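TRAP solute Binding Protein (Uncultured marine bacterium, PDB 5I7I) probably captures aromatic acids such as 3-hydroxybenzoate, with which it is seen in complex, for uptake by a TRAP-type membrane transporter. Local coordinates at residues H218-S228 with L284-L295. Sequence-based numbering, arbitrary orientation.
Sequences HELTKAHTTVS and LALDAGGTIHSL
His224 lies edge-on to strand 291-295: its CD2 comes 3.1 Å from Thr291 O, near the ring plane, with Gly290 CA at the same rim. CG sits beside the backbone N (chi1 -46°), which carries the ring back toward the helix ends. There a water in the ring plane lies 2.8 Å from His224 NE2 and is hydrogen-bonded to His218 O and Ala285 O, while ND1 is hydrogen-bonded to His150; a ring with two nitrogens suits this buried spot. Gly290 must be small, since a CB there would strike His224 CD2. The second imidazole, His218, packs its CB 3.7 Å from Ala285 CB and turns its CD2 edge to Leu284 O; alanine permits the close approach of the two helix ends. Beyond, the strands pair in parallel, Thr291 N reaching Lys222 O at 2.9 Å. On one face Thr225 runs alongside His293 and crosses Leu295 nearly at right angles, its CG2 3.7 Å from Leu295 CG; its OG1 bonds to Ile156 O, so this branched residue serves both a polar and an apolar neighbour. On the other face Ile292 CD1 touches Thr226 CG2 at 4.0 Å. At the far end Ser228 OG, tucked between its own N and carbonyl carbon (chi1 66°), donates to Leu295 O at 2.7 Å, and Ser228 N binds the same oxygen in the carbonyl plane. With alanine at this position Leu295 O is likely to keep just the backbone bond of these two, and the strand end would be held less firmly. Strand 291-295 is an outermost strand of the six-stranded mixed sheet, beside 223-227: backbone bonds set the register, whereas a bridging water and the packing of His218 against Ala285 join the preceding helix ends.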
loop_
_atom_site.group_PDB
_atom_site.type_symbol
_atom_site.label_atom_id
_atom_site.label_comp_id
_atom_site.label_asym_id
_atom_site.label_seq_id
_atom_site.Cartn_x
_atom_site.Cartn_y
_atom_site.Cartn_z
ATOM N N HIS A 218 17.397 -2.821 1.869
ATOM C CA HIS A 218 18.165 -3.387 0.771
ATOM C C HIS A 218 19.599 -3.694 1.161
ATOM O O HIS A 218 20.292 -4.380 0.395
ATOM C CB HIS A 218 18.141 -2.424 -0.397
ATOM C CG HIS A 218 18.831 -1.144 -0.092
ATOM N ND1 HIS A 218 18.435 -0.313 0.938
ATOM C CD2 HIS A 218 19.919 -0.575 -0.648
ATOM C CE1 HIS A 218 19.250 0.725 0.990
ATOM N NE2 HIS A 218 20.155 0.590 0.035
ATOM N N GLU A 219 20.053 -3.190 2.317
ATOM C CA GLU A 219 21.309 -3.625 2.913
ATOM C C GLU A 219 21.125 -4.894 3.725
ATOM O O GLU A 219 22.015 -5.748 3.736
ATOM C CB GLU A 219 21.901 -2.514 3.796
ATOM C CG GLU A 219 22.295 -1.261 3.010
ATOM C CD GLU A 219 22.867 -0.151 3.888
ATOM O OE1 GLU A 219 22.794 -0.248 5.129
ATOM O OE2 GLU A 219 23.404 0.830 3.325
ATOM N N LEU A 220 19.968 -5.046 4.371
ATOM C CA LEU A 220 19.730 -6.154 5.276
ATOM C C LEU A 220 19.198 -7.390 4.571
ATOM O O LEU A 220 19.246 -8.480 5.147
ATOM C CB LEU A 220 18.763 -5.709 6.374
ATOM C CG LEU A 220 19.281 -4.587 7.257
ATOM C CD1 LEU A 220 18.159 -4.013 8.083
ATOM C CD2 LEU A 220 20.382 -5.091 8.159
ATOM N N THR A 221 18.699 -7.251 3.346
ATOM C CA THR A 221 18.336 -8.397 2.527
ATOM C C THR A 221 19.049 -8.290 1.189
ATOM O O THR A 221 19.017 -7.233 0.553
ATOM C CB THR A 221 16.817 -8.520 2.315
ATOM O OG1 THR A 221 16.272 -7.349 1.688
ATOM C CG2 THR A 221 16.119 -8.794 3.636
ATOM N N LYS A 222 19.708 -9.369 0.778
ATOM C CA LYS A 222 20.435 -9.388 -0.475
ATOM C C LYS A 222 19.810 -10.286 -1.520
ATOM O O LYS A 222 20.232 -10.242 -2.676
ATOM C CB LYS A 222 21.884 -9.823 -0.236
ATOM C CG LYS A 222 22.672 -8.860 0.637
ATOM C CD LYS A 222 22.863 -7.505 -0.042
ATOM C CE LYS A 222 23.595 -6.521 0.846
ATOM N NZ LYS A 222 24.809 -7.146 1.412
ATOM N N ALA A 223 18.821 -11.091 -1.168
ATOM C CA ALA A 223 18.150 -11.934 -2.144
ATOM C C ALA A 223 16.734 -11.429 -2.359
ATOM O O ALA A 223 15.989 -11.209 -1.401
ATOM C CB ALA A 223 18.131 -13.387 -1.687
ATOM N N HIS A 224 16.365 -11.238 -3.621
ATOM C CA HIS A 224 15.105 -10.619 -3.983
ATOM C C HIS A 224 14.475 -11.400 -5.120
ATOM O O HIS A 224 15.150 -11.741 -6.095
ATOM C CB HIS A 224 15.340 -9.169 -4.406
ATOM C CG HIS A 224 16.237 -8.423 -3.476
ATOM N ND1 HIS A 224 15.807 -7.945 -2.264
ATOM C CD2 HIS A 224 17.545 -8.100 -3.561
ATOM C CE1 HIS A 224 16.809 -7.360 -1.635
ATOM N NE2 HIS A 224 17.880 -7.441 -2.399
ATOM N N THR A 225 13.185 -11.691 -4.976
ATOM C CA THR A 225 12.433 -12.420 -5.985
ATOM C C THR A 225 11.200 -11.634 -6.384
ATOM O O THR A 225 10.477 -11.108 -5.532
ATOM C CB THR A 225 12.071 -13.830 -5.507
ATOM O OG1 THR A 225 13.232 -14.643 -5.622
ATOM C CG2 THR A 225 10.960 -14.465 -6.340
ATOM N N THR A 226 10.973 -11.557 -7.674
ATOM C CA THR A 226 9.771 -10.986 -8.237
ATOM C C THR A 226 9.098 -12.047 -9.101
ATOM O O THR A 226 9.525 -13.200 -9.142
ATOM C CB THR A 226 10.084 -9.694 -8.992
ATOM O OG1 THR A 226 8.849 -9.035 -9.271
ATOM C CG2 THR A 226 10.823 -9.970 -10.302
ATOM N N VAL A 227 8.040 -11.657 -9.795
ATOM C CA VAL A 227 7.373 -12.576 -10.706
ATOM C C VAL A 227 7.331 -11.962 -12.091
ATOM O O VAL A 227 7.189 -10.743 -12.250
ATOM C CB VAL A 227 5.965 -13.009 -10.250
ATOM C CG1 VAL A 227 6.028 -13.715 -8.908
ATOM C CG2 VAL A 227 5.050 -11.818 -10.174
ATOM N N SER A 228 7.498 -12.816 -13.082
ATOM C CA SER A 228 7.365 -12.415 -14.469
ATOM C C SER A 228 5.889 -12.349 -14.840
ATOM O O SER A 228 5.011 -12.772 -14.089
ATOM C CB SER A 228 8.086 -13.401 -15.377
ATOM O OG SER A 228 7.463 -14.675 -15.350
ATOM N N LEU A 284 19.450 0.893 -6.151
ATOM C CA LEU A 284 20.175 0.869 -4.882
ATOM C C LEU A 284 20.360 -0.553 -4.370
ATOM O O LEU A 284 21.424 -0.900 -3.849
ATOM C CB LEU A 284 19.461 1.734 -3.836
ATOM C CG LEU A 284 19.499 3.244 -4.034
ATOM C CD1 LEU A 284 18.625 3.954 -3.022
ATOM C CD2 LEU A 284 20.939 3.776 -3.941
ATOM N N ALA A 285 19.317 -1.377 -4.470
ATOM C CA ALA A 285 19.396 -2.735 -3.942
ATOM C C ALA A 285 20.391 -3.585 -4.717
ATOM O O ALA A 285 21.119 -4.389 -4.127
ATOM C CB ALA A 285 18.021 -3.381 -3.992
ATOM N N LEU A 286 20.414 -3.446 -6.045
ATOM C CA LEU A 286 21.377 -4.212 -6.829
ATOM C C LEU A 286 22.786 -3.663 -6.657
ATOM O O LEU A 286 23.742 -4.436 -6.564
ATOM C CB LEU A 286 20.949 -4.233 -8.294
ATOM C CG LEU A 286 19.561 -4.868 -8.488
ATOM C CD1 LEU A 286 19.319 -5.056 -9.957
ATOM C CD2 LEU A 286 19.331 -6.190 -7.712
ATOM N N ASP A 287 22.938 -2.339 -6.575
ATOM C CA ASP A 287 24.260 -1.777 -6.314
ATOM C C ASP A 287 24.817 -2.256 -4.973
ATOM O O ASP A 287 26.033 -2.398 -4.825
ATOM C CB ASP A 287 24.176 -0.254 -6.310
ATOM C CG ASP A 287 24.015 0.349 -7.698
ATOM O OD1 ASP A 287 24.129 -0.382 -8.708
ATOM O OD2 ASP A 287 23.772 1.577 -7.760
ATOM N N ALA A 288 23.950 -2.506 -3.988
ATOM C CA ALA A 288 24.362 -3.002 -2.679
ATOM C C ALA A 288 24.704 -4.490 -2.669
ATOM O O ALA A 288 25.049 -5.020 -1.607
ATOM C CB ALA A 288 23.288 -2.690 -1.629
ATOM N N GLY A 289 24.662 -5.156 -3.816
ATOM C CA GLY A 289 25.026 -6.551 -3.901
ATOM C C GLY A 289 23.865 -7.515 -3.965
ATOM O O GLY A 289 24.070 -8.710 -3.714
ATOM N N GLY A 290 22.686 -7.054 -4.302
ATOM C CA GLY A 290 21.543 -7.930 -4.333
ATOM C C GLY A 290 21.462 -8.748 -5.604
ATOM O O GLY A 290 21.982 -8.399 -6.668
ATOM N N THR A 291 20.728 -9.849 -5.496
ATOM C CA THR A 291 20.275 -10.615 -6.642
ATOM C C THR A 291 18.788 -10.379 -6.832
ATOM O O THR A 291 18.058 -10.101 -5.873
ATOM C CB THR A 291 20.511 -12.126 -6.474
ATOM O OG1 THR A 291 19.924 -12.593 -5.251
ATOM C CG2 THR A 291 21.996 -12.456 -6.490
ATOM N N ILE A 292 18.343 -10.498 -8.079
ATOM C CA ILE A 292 16.932 -10.379 -8.399
ATOM C C ILE A 292 16.572 -11.522 -9.325
ATOM O O ILE A 292 17.159 -11.665 -10.412
ATOM C CB ILE A 292 16.563 -8.995 -8.980
ATOM C CG1 ILE A 292 15.085 -8.951 -9.386
ATOM C CG2 ILE A 292 17.408 -8.631 -10.171
ATOM C CD1 ILE A 292 14.143 -9.175 -8.265
ATOM N N HIS A 293 15.651 -12.356 -8.874
ATOM C CA HIS A 293 15.221 -13.552 -9.571
ATOM C C HIS A 293 13.742 -13.386 -9.893
ATOM O O HIS A 293 12.964 -12.956 -9.043
ATOM C CB HIS A 293 15.418 -14.766 -8.665
ATOM C CG HIS A 293 15.063 -16.074 -9.302
ATOM N ND1 HIS A 293 15.686 -16.547 -10.432
ATOM C CD2 HIS A 293 14.155 -17.018 -8.949
ATOM C CE1 HIS A 293 15.170 -17.723 -10.757
ATOM N NE2 HIS A 293 14.236 -18.031 -9.874
ATOM N N SER A 294 13.345 -13.761 -11.097
ATOM C CA SER A 294 11.978 -13.555 -11.560
ATOM C C SER A 294 11.331 -14.909 -11.841
ATOM O O SER A 294 11.758 -15.635 -12.745
ATOM C CB SER A 294 11.981 -12.675 -12.805
ATOM O OG SER A 294 10.648 -12.379 -13.180
ATOM N N LEU A 295 10.313 -15.262 -11.063
ATOM C CA LEU A 295 9.652 -16.545 -11.228
ATOM C C LEU A 295 8.869 -16.607 -12.528
ATOM O O LEU A 295 8.201 -15.647 -12.934
ATOM C CB LEU A 295 8.684 -16.789 -10.076
ATOM C CG LEU A 295 9.295 -16.726 -8.679
ATOM C CD1 LEU A 295 8.231 -17.089 -7.658
ATOM C CD2 LEU A 295 10.474 -17.658 -8.557
HETATM O O HOH W 1 20.149 -5.942 -1.955
HETATM O O HOH W 2 17.348 -13.465 -5.688
#